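PDB 7C5W: metal-independent carbonic anhydrase from Nostoc sp. PCC 7120 = FACHB-418, which catalyses the hydration of carbon dioxide to bicarbonate without any metal cofactor, as a homotetramer built from two dimers. Local coordinates for residues Lys153-Leu158 against Leu165-His170. Residues are numbered along the deposited sequence; the frame is centred on the assembly and turned at random.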
# COMPACT_ATOMS: atom_id res chain seq x y z
N LYS A 153 17.34 13.95 9.64
CA LYS A 153 16.95 12.52 9.74
C LYS A 153 15.70 12.20 8.92
O LYS A 153 14.65 12.86 9.12
CB LYS A 153 16.69 12.10 11.18
CG LYS A 153 16.74 10.59 11.40
CD LYS A 153 16.63 10.19 12.83
CE LYS A 153 17.80 10.65 13.68
NZ LYS A 153 19.01 9.84 13.44
N THR A 154 15.80 11.14 8.10
CA THR A 154 14.67 10.47 7.42
C THR A 154 14.45 9.09 8.03
O THR A 154 15.42 8.33 8.07
CB THR A 154 14.92 10.35 5.91
OG1 THR A 154 15.08 11.69 5.45
CG2 THR A 154 13.80 9.65 5.18
N TRP A 155 13.23 8.80 8.50
CA TRP A 155 12.77 7.44 8.93
C TRP A 155 11.68 6.94 7.98
O TRP A 155 10.88 7.77 7.49
CB TRP A 155 12.19 7.48 10.34
CG TRP A 155 13.17 7.34 11.46
CD1 TRP A 155 14.10 6.35 11.62
CD2 TRP A 155 13.26 8.18 12.61
NE1 TRP A 155 14.77 6.54 12.80
CE2 TRP A 155 14.28 7.65 13.43
CE3 TRP A 155 12.57 9.32 13.04
CZ2 TRP A 155 14.65 8.25 14.63
CZ3 TRP A 155 12.93 9.90 14.24
CH2 TRP A 155 13.95 9.37 15.02
N GLN A 156 11.60 5.63 7.76
CA GLN A 156 10.39 4.99 7.18
C GLN A 156 9.95 3.87 8.11
O GLN A 156 10.77 3.02 8.43
CB GLN A 156 10.66 4.47 5.77
CG GLN A 156 9.39 4.02 5.04
CD GLN A 156 9.67 3.47 3.67
OE1 GLN A 156 8.77 3.08 2.93
NE2 GLN A 156 10.94 3.42 3.30
N PHE A 157 8.70 3.92 8.56
CA PHE A 157 8.08 2.90 9.45
C PHE A 157 7.16 2.01 8.62
O PHE A 157 6.37 2.53 7.81
CB PHE A 157 7.32 3.59 10.58
CG PHE A 157 8.21 4.43 11.46
CD1 PHE A 157 8.94 3.85 12.49
CD2 PHE A 157 8.34 5.79 11.23
CE1 PHE A 157 9.76 4.62 13.29
CE2 PHE A 157 9.17 6.56 12.04
CZ PHE A 157 9.88 5.97 13.06
N LEU A 158 7.30 0.69 8.81
CA LEU A 158 6.34 -0.33 8.31
C LEU A 158 5.57 -0.92 9.50
O LEU A 158 6.20 -1.26 10.52
CB LEU A 158 7.13 -1.40 7.55
CG LEU A 158 6.32 -2.58 7.03
CD1 LEU A 158 5.32 -2.14 5.98
CD2 LEU A 158 7.23 -3.65 6.45
N LEU A 165 5.05 -0.60 14.56
CA LEU A 165 5.85 0.17 13.57
C LEU A 165 7.33 -0.24 13.66
O LEU A 165 7.91 -0.12 14.76
CB LEU A 165 5.67 1.66 13.86
CG LEU A 165 4.50 2.32 13.14
CD1 LEU A 165 3.18 1.74 13.63
CD2 LEU A 165 4.54 3.83 13.33
N ARG A 166 7.90 -0.68 12.55
CA ARG A 166 9.32 -1.09 12.44
C ARG A 166 10.03 -0.19 11.44
O ARG A 166 9.47 0.05 10.33
CB ARG A 166 9.42 -2.55 11.99
CG ARG A 166 8.35 -3.45 12.61
CD ARG A 166 8.64 -3.78 14.06
NE ARG A 166 9.72 -4.74 14.14
CZ ARG A 166 9.57 -6.05 14.04
NH1 ARG A 166 8.36 -6.57 13.86
NH2 ARG A 166 10.62 -6.85 14.10
N ILE A 167 11.23 0.28 11.81
CA ILE A 167 12.13 1.07 10.92
C ILE A 167 12.71 0.14 9.85
O ILE A 167 13.40 -0.84 10.19
CB ILE A 167 13.24 1.74 11.75
CG1 ILE A 167 12.66 2.76 12.74
CG2 ILE A 167 14.29 2.36 10.85
CD1 ILE A 167 13.58 3.07 13.90
N ILE A 168 12.41 0.45 8.59
CA ILE A 168 12.97 -0.24 7.38
C ILE A 168 13.88 0.74 6.63
O ILE A 168 14.63 0.28 5.75
CB ILE A 168 11.82 -0.76 6.50
CG1 ILE A 168 10.90 0.38 6.04
CG2 ILE A 168 11.06 -1.85 7.23
CD1 ILE A 168 9.94 -0.01 4.92
N THR A 169 13.81 2.03 6.97
CA THR A 169 14.66 3.10 6.38
C THR A 169 15.05 4.10 7.47
O THR A 169 14.16 4.56 8.19
CB THR A 169 13.97 3.81 5.21
OG1 THR A 169 13.47 2.87 4.27
CG2 THR A 169 14.92 4.75 4.50
N HIS A 170 16.34 4.44 7.54
CA HIS A 170 16.95 5.35 8.54
C HIS A 170 18.18 6.01 7.90
O HIS A 170 19.24 5.39 7.87
CB HIS A 170 17.31 4.56 9.80
CG HIS A 170 17.66 5.41 10.97
ND1 HIS A 170 18.00 6.74 10.84
CD2 HIS A 170 17.75 5.12 12.29
CE1 HIS A 170 18.28 7.24 12.02
NE2 HIS A 170 18.14 6.27 12.93
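With CG of Trp155 swung beside its backbone N (chi1 -86°) and CG of His170 anti to its own (chi1 -168°), the two side chains run next to each other on one face of an antiparallel beta hairpin, strands 148-159 and 165-173. The indole presents its edge to the imidazole face, Trp155 NE1 sitting over the middle of the ring, with the centroids of the five-membered indole ring and the His170 ring 4.2 Å apart and the planes inclined at 56°. On the same face Ile167 continues the row: its CD1 lies 3.8 Å from Trp155 NE1 and its CG1 3.5 Å from Phe157 CE1, while Phe157 CZ and Lys153 CD lie over opposite faces of the indole, each offset toward its rim. Trp155, Phe157 and Ile167 pack against helix 26-50, and at the far end Lys153, hydrogen-bonded to Ser172, comes near Thr79 of the bicarbonate site. Between Gln156 and Phe157 the pairing slips by one residue in a classic beta bulge, Ile168 and Thr169 both facing Gln156. Gln156 N donates to Thr169 O (2.8 Å), whereas Ile168 N donates a hydrogen bond to Gln156 O; beyond the bulge, Leu158 and Arg166 exchange two backbone hydrogen bonds. The other face meets a second subunit, where Gln156 NE2 is hydrogen-bonded to Thr134 OG1 of that subunit. The same NE2 makes a weak, bent hydrogen bond to Thr169 OG1 within the hairpin, 2.8 Å long.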